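PDB 6MPR: malonate decarboxylase subunit alpha, which probably acts in malonate decarboxylation as the acyl-carrier-protein transferase subunit, exchanging acetyl for malonyl on the carrier protein so that the malonyl thioester can be decarboxylated. Local coordinates for residues Glu145-Leu150 against Thr178-Ala183; Lys243-Leu248 against Met433-Gln438. All blocks are in the same frame, centred on the assembly; numbering follows the deposited sequence. Where two conformers were deposited one is given.

Contact 1: residues Glu145-Leu150 against Thr178-Ala183; sequences ELYSRL and TEDSPA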
loop_
_atom_site.group_PDB
_atom_site.type_symbol
_atom_site.label_atom_id
_atom_site.label_comp_id
_atom_site.label_asym_id
_atom_site.label_seq_id
_atom_site.Cartn_x
_atom_site.Cartn_y
_atom_site.Cartn_z
ATOM N N GLU A 145 -3.531 -5.748 -2.503
ATOM C CA GLU A 145 -4.319 -5.492 -3.711
ATOM C C GLU A 145 -5.781 -5.871 -3.502
ATOM O O GLU A 145 -6.695 -5.119 -3.875
ATOM C CB GLU A 145 -3.708 -6.265 -4.889
ATOM C CG GLU A 145 -4.448 -6.174 -6.214
ATOM C CD GLU A 145 -3.893 -7.175 -7.232
ATOM O OE1 GLU A 145 -4.232 -7.065 -8.431
ATOM O OE2 GLU A 145 -3.146 -8.096 -6.820
ATOM N N LEU A 146 -6.026 -7.034 -2.898
ATOM C CA LEU A 146 -7.402 -7.438 -2.635
ATOM C C LEU A 146 -8.063 -6.473 -1.651
ATOM O O LEU A 146 -9.211 -6.064 -1.861
ATOM C CB LEU A 146 -7.442 -8.887 -2.120
ATOM C CG LEU A 146 -8.827 -9.499 -1.869
ATOM C CD1 LEU A 146 -9.606 -9.606 -3.162
ATOM C CD2 LEU A 146 -8.720 -10.875 -1.227
ATOM N N TYR A 147 -7.356 -6.077 -0.577
ATOM C CA TYR A 147 -7.961 -5.111 0.349
ATOM C C TYR A 147 -8.350 -3.830 -0.376
ATOM O O TYR A 147 -9.362 -3.197 -0.046
ATOM C CB TYR A 147 -7.017 -4.723 1.495
ATOM C CG TYR A 147 -6.353 -5.833 2.272
ATOM C CD1 TYR A 147 -6.923 -7.091 2.370
ATOM C CD2 TYR A 147 -5.133 -5.598 2.933
ATOM C CE1 TYR A 147 -6.292 -8.103 3.066
ATOM C CE2 TYR A 147 -4.493 -6.603 3.628
ATOM C CZ TYR A 147 -5.078 -7.851 3.694
ATOM O OH TYR A 147 -4.470 -8.864 4.391
ATOM N N SER A 148 -7.521 -3.400 -1.326
ATOM C CA SER A 148 -7.749 -2.118 -1.982
ATOM C C SER A 148 -9.009 -2.131 -2.834
ATOM O O SER A 148 -9.640 -1.087 -3.000
ATOM C CB SER A 148 -6.539 -1.740 -2.836
ATOM O OG SER A 148 -6.558 -2.441 -4.069
ATOM N N ARG A 149 -9.385 -3.289 -3.377
ATOM C CA ARG A 149 -10.587 -3.359 -4.196
ATOM C C ARG A 149 -11.855 -3.211 -3.378
ATOM O O ARG A 149 -12.914 -2.928 -3.957
ATOM C CB ARG A 149 -10.609 -4.680 -4.966
ATOM C CG ARG A 149 -9.477 -4.768 -5.973
ATOM C CD ARG A 149 -9.648 -5.951 -6.894
ATOM N NE ARG A 149 -10.760 -5.754 -7.821
ATOM C CZ ARG A 149 -11.220 -6.698 -8.639
ATOM N NH1 ARG A 149 -10.706 -7.919 -8.614
ATOM N NH2 ARG A 149 -12.225 -6.435 -9.462
ATOM N N LEU A 150 -11.768 -3.373 -2.051
ATOM C CA LEU A 150 -12.929 -3.242 -1.177
ATOM C C LEU A 150 -13.498 -1.823 -1.116
ATOM O O LEU A 150 -14.597 -1.652 -0.575
ATOM C CB LEU A 150 -12.573 -3.712 0.244
ATOM C CG LEU A 150 -12.029 -5.139 0.377
ATOM C CD1 LEU A 150 -11.735 -5.432 1.849
ATOM C CD2 LEU A 150 -12.994 -6.167 -0.186
ATOM N N THR A 178 -4.598 -9.402 15.134
ATOM C CA THR A 178 -5.328 -8.370 14.407
ATOM C C THR A 178 -5.284 -8.622 12.898
ATOM O O THR A 178 -6.324 -8.611 12.227
ATOM C CB THR A 178 -4.754 -6.999 14.770
ATOM O OG1 THR A 178 -5.037 -6.712 16.159
ATOM C CG2 THR A 178 -5.375 -5.917 13.908
ATOM N N GLU A 179 -4.089 -8.890 12.352
ATOM C CA GLU A 179 -3.935 -9.295 10.953
ATOM C C GLU A 179 -4.686 -8.392 9.977
ATOM O O GLU A 179 -4.456 -7.172 9.960
ATOM C CB GLU A 179 -4.380 -10.761 10.759
ATOM C CG GLU A 179 -3.383 -11.785 11.380
ATOM C CD GLU A 179 -3.749 -13.244 11.073
ATOM O OE1 GLU A 179 -3.680 -13.662 9.889
ATOM O OE2 GLU A 179 -4.110 -13.974 12.023
ATOM N N ASP A 180 -5.569 -8.991 9.149
ATOM C CA ASP A 180 -6.297 -8.266 8.108
ATOM C C ASP A 180 -7.527 -7.538 8.625
ATOM O O ASP A 180 -8.095 -6.732 7.880
ATOM C CB ASP A 180 -6.814 -9.188 6.978
ATOM C CG ASP A 180 -5.839 -10.303 6.573
ATOM O OD1 ASP A 180 -5.147 -10.882 7.427
ATOM O OD2 ASP A 180 -5.833 -10.652 5.373
ATOM N N SER A 181 -7.972 -7.809 9.849
ATOM C CA SER A 181 -9.339 -7.428 10.216
ATOM C C SER A 181 -9.643 -5.943 10.029
ATOM O O SER A 181 -10.710 -5.623 9.475
ATOM C CB SER A 181 -9.620 -7.900 11.652
ATOM O OG SER A 181 -9.570 -9.313 11.694
ATOM N N PRO A 182 -8.788 -4.996 10.437
ATOM C CA PRO A 182 -9.164 -3.581 10.252
ATOM C C PRO A 182 -9.327 -3.201 8.790
ATOM O O PRO A 182 -10.200 -2.394 8.457
ATOM C CB PRO A 182 -8.006 -2.818 10.911
ATOM C CG PRO A 182 -7.336 -3.811 11.808
ATOM C CD PRO A 182 -7.463 -5.117 11.076
ATOM N N ALA A 183 -8.523 -3.787 7.899
ATOM C CA ALA A 183 -8.611 -3.454 6.480
ATOM C C ALA A 183 -9.856 -4.053 5.845
ATOM O O ALA A 183 -10.381 -3.493 4.880
ATOM C CB ALA A 183 -7.371 -3.950 5.729
HETATM O O HOH W 1 -9.206 -2.091 2.783
#

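Contact 2: residues Lys243-Leu248 against Met433-Gln438; sequences KPVHVL and MVETFQ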
loop_
_atom_site.group_PDB
_atom_site.type_symbol
_atom_site.label_atom_id
_atom_site.label_comp_id
_atom_site.label_asym_id
_atom_site.label_seq_id
_atom_site.Cartn_x
_atom_site.Cartn_y
_atom_site.Cartn_z
ATOM N N LYS A 243 19.256 -28.209 6.764
ATOM C CA LYS A 243 20.324 -29.048 6.245
ATOM C C LYS A 243 21.546 -28.221 5.848
ATOM O O LYS A 243 21.472 -26.991 5.759
ATOM C CB LYS A 243 19.808 -29.859 5.045
ATOM C CG LYS A 243 18.551 -30.683 5.395
ATOM C CD LYS A 243 18.224 -31.733 4.347
ATOM C CE LYS A 243 17.535 -31.125 3.158
ATOM N NZ LYS A 243 17.931 -31.811 1.898
ATOM N N PRO A 244 22.711 -28.865 5.658
ATOM C CA PRO A 244 23.892 -28.119 5.181
ATOM C C PRO A 244 23.646 -27.260 3.948
ATOM O O PRO A 244 24.166 -26.141 3.880
ATOM C CB PRO A 244 24.903 -29.237 4.894
ATOM C CG PRO A 244 24.572 -30.286 5.899
ATOM C CD PRO A 244 23.061 -30.246 6.048
ATOM N N VAL A 245 22.867 -27.745 2.977
ATOM C CA VAL A 245 22.602 -26.953 1.773
ATOM C C VAL A 245 21.897 -25.641 2.127
ATOM O O VAL A 245 22.161 -24.593 1.518
ATOM C CB VAL A 245 21.797 -27.781 0.745
ATOM C CG1 VAL A 245 20.416 -28.168 1.284
ATOM C CG2 VAL A 245 21.646 -27.009 -0.568
ATOM N N HIS A 246 20.983 -25.673 3.111
ATOM C CA HIS A 246 20.321 -24.438 3.532
ATOM C C HIS A 246 21.325 -23.471 4.144
ATOM O O HIS A 246 21.257 -22.260 3.905
ATOM C CB HIS A 246 19.210 -24.733 4.537
ATOM C CG HIS A 246 18.153 -25.668 4.031
ATOM N ND1 HIS A 246 17.737 -26.768 4.746
ATOM C CD2 HIS A 246 17.423 -25.662 2.890
ATOM C CE1 HIS A 246 16.798 -27.404 4.069
ATOM N NE2 HIS A 246 16.586 -26.751 2.940
ATOM N N VAL A 247 22.252 -23.997 4.946
ATOM C CA VAL A 247 23.289 -23.174 5.569
ATOM C C VAL A 247 24.202 -22.555 4.514
ATOM O O VAL A 247 24.549 -21.373 4.591
ATOM C CB VAL A 247 24.086 -24.020 6.576
ATOM C CG1 VAL A 247 25.269 -23.230 7.135
ATOM C CG2 VAL A 247 23.174 -24.528 7.683
ATOM N N LEU A 248 24.609 -23.347 3.519
ATOM C CA LEU A 248 25.458 -22.835 2.443
ATOM C C LEU A 248 24.784 -21.674 1.717
ATOM O O LEU A 248 25.394 -20.621 1.494
ATOM C CB LEU A 248 25.796 -23.964 1.462
ATOM C CG LEU A 248 26.680 -23.657 0.247
ATOM C CD1 LEU A 248 28.070 -23.210 0.659
ATOM C CD2 LEU A 248 26.759 -24.898 -0.683
ATOM N N MET A 433 15.586 -17.326 -3.807
ATOM C CA MET A 433 16.550 -18.204 -3.145
ATOM C C MET A 433 15.953 -19.604 -3.170
ATOM O O MET A 433 15.040 -19.912 -2.398
ATOM C CB MET A 433 16.826 -17.731 -1.717
ATOM C CG MET A 433 17.686 -18.659 -0.897
ATOM S SD MET A 433 17.875 -17.945 0.760
ATOM C CE MET A 433 19.258 -18.868 1.346
ATOM N N VAL A 434 16.471 -20.452 -4.057
ATOM C CA VAL A 434 15.804 -21.688 -4.433
ATOM C C VAL A 434 16.868 -22.749 -4.734
ATOM O O VAL A 434 17.887 -22.444 -5.362
ATOM C CB VAL A 434 14.870 -21.349 -5.626
ATOM C CG1 VAL A 434 15.418 -21.815 -6.945
ATOM C CG2 VAL A 434 13.410 -21.767 -5.343
ATOM N N GLU A 435 16.646 -23.983 -4.277
ATOM C CA GLU A 435 17.521 -25.064 -4.700
ATOM C C GLU A 435 17.157 -25.485 -6.125
ATOM O O GLU A 435 16.048 -25.240 -6.610
ATOM C CB GLU A 435 17.442 -26.270 -3.755
ATOM C CG GLU A 435 17.790 -25.962 -2.302
ATOM C CD GLU A 435 17.399 -27.079 -1.347
ATOM O OE1 GLU A 435 17.888 -28.218 -1.521
ATOM O OE2 GLU A 435 16.589 -26.811 -0.432
ATOM N N THR A 436 18.121 -26.096 -6.812
ATOM C CA THR A 436 17.900 -26.389 -8.227
ATOM C C THR A 436 16.862 -27.486 -8.431
ATOM O O THR A 436 16.193 -27.516 -9.470
ATOM C CB THR A 436 19.225 -26.739 -8.911
ATOM O OG1 THR A 436 19.846 -27.866 -8.268
ATOM C CG2 THR A 436 20.148 -25.526 -8.849
ATOM N N PHE A 437 16.678 -28.367 -7.453
ATOM C CA PHE A 437 15.606 -29.349 -7.496
ATOM C C PHE A 437 14.764 -29.244 -6.238
ATOM O O PHE A 437 15.283 -28.970 -5.152
ATOM C CB PHE A 437 16.135 -30.777 -7.654
ATOM C CG PHE A 437 16.617 -31.081 -9.036
ATOM C CD1 PHE A 437 17.867 -30.643 -9.457
ATOM C CD2 PHE A 437 15.820 -31.789 -9.920
ATOM C CE1 PHE A 437 18.313 -30.920 -10.728
ATOM C CE2 PHE A 437 16.257 -32.064 -11.196
ATOM C CZ PHE A 437 17.500 -31.633 -11.605
ATOM N N GLN A 438 13.462 -29.455 -6.416
ATOM C CA GLN A 438 12.490 -29.330 -5.347
ATOM C C GLN A 438 12.417 -30.613 -4.525
ATOM O O GLN A 438 12.987 -31.649 -4.877
ATOM C CB GLN A 438 11.115 -28.995 -5.923
ATOM C CG GLN A 438 10.989 -27.560 -6.385
ATOM C CD GLN A 438 11.243 -26.581 -5.256
ATOM O OE1 GLN A 438 10.760 -26.768 -4.140
ATOM N NE2 GLN A 438 12.013 -25.537 -5.536
HETATM O O HOH W 2 16.447 -29.620 0.616
#

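Contact 1: residues Glu145-Leu150 against Thr178-Ala183
The ring of Tyr147 lies against the methyl group of Ala183, whose CB sits over one ring face on the CD2 side, 3.9 Å from Tyr147 CD2. At its far end the same side chain reaches Asp180: Tyr147 OH donates to Asp180 OD2 across a very short 2.5 Å. The carboxylate oxygen stands at the ring edge, near the ring plane, yet the carboxylate itself is turned steeply, 72° from the ring, and the two side chains cross at about a right angle. With Tyr147 CG beside its backbone N (chi1 -50°), the ring leans off helix 143-149 and reaches across to residues 180-183, one apolar face meeting a helix and its hydroxyl meeting the loop before that helix.

That loop is a type II' beta turn from Thr178 to Ser181, closed by Ser181 N on Thr178 O at 3.0 Å and leading into helix 181-189. The arrangement belongs to the alpha/beta region built on the parallel sheet that has strand 136-140 at one edge, and it links the helix following that edge strand to the helix preceding strand 194-199. Arg350, at the start of helix 350-359, forms salt bridges with both Asp180 OD1 and Glu179, so the aspartate divides its oxygens between a cation and a phenol. Met351 of the same helix touches both Tyr147 and Ala183.

Three residues on from Tyr147, Leu150 CD1 approaches the carbonyl oxygen of Ala183 at 3.8 Å, and Leu150 also packs on Leu184 and Pro187. A water donates to two backbone carbonyls, Tyr147 O at 3.0 Å and Ala183 O at 2.8 Å, tying the two segments together through their main chains.

Contact 2: residues Lys243-Leu248 against Met433-Gln438
This is a small, partly buried helix-to-loop contact in the alpha/beta region of the mixed sheet, where the first turn of helix 244-261 meets the loop at the C-terminal end of an inner strand, 429-433. One side chain, Glu435, carries the loop's part. Extended beyond CG, it brings its carboxylate up to the helix, and the two oxygens face different neighbours. OE1 lies against the isopropyl group of Val245, 3.8 Å from Val245 CG1, while Glu435 OE2 comes obliquely to the His246 ring, 3.4 Å from His246 NE2, with ring and carboxylate planes 83° apart. Val245 CG1 also sits over the centre of one face of that imidazole.

The ring is held from its other nitrogen: Lys243, the N-cap residue, donates its backbone N to His246 ND1 at 2.9 Å, nearly straight at 168° though tilted 19° from the ring plane. Within the loop, Glu435 O accepts from Thr444 OG1, and the Glu435 side chain touches Met249 further along the helix. The lysine ammonium and the carboxylate meet through a water, which accepts from Lys243 NZ at 2.9 Å and donates to Glu435 OE1, also at 2.9 Å.

In the fold
The two contacts lie on opposite sides of the chain's centre, their centres about 34 Å apart and their nearest atoms about 21 Å from each other. Along the chain, contact 1 is complete before contact 2 begins. Contact 1 belongs to the region of the eight-stranded parallel sheet, contact 2 to that of the mixed sheet, and they share no helix or strand. Helix 350-359 touches contact 1 and is followed by strand 363-366, a neighbour of strand 429-433, which suggests that it connects the two regions. Contact 1 lies by the subunit interface, where Glu145 accepts hydrogen bonds from Arg402 and His403 of the second subunit; contact 2 lies away from it, probably serving the fold within one chain.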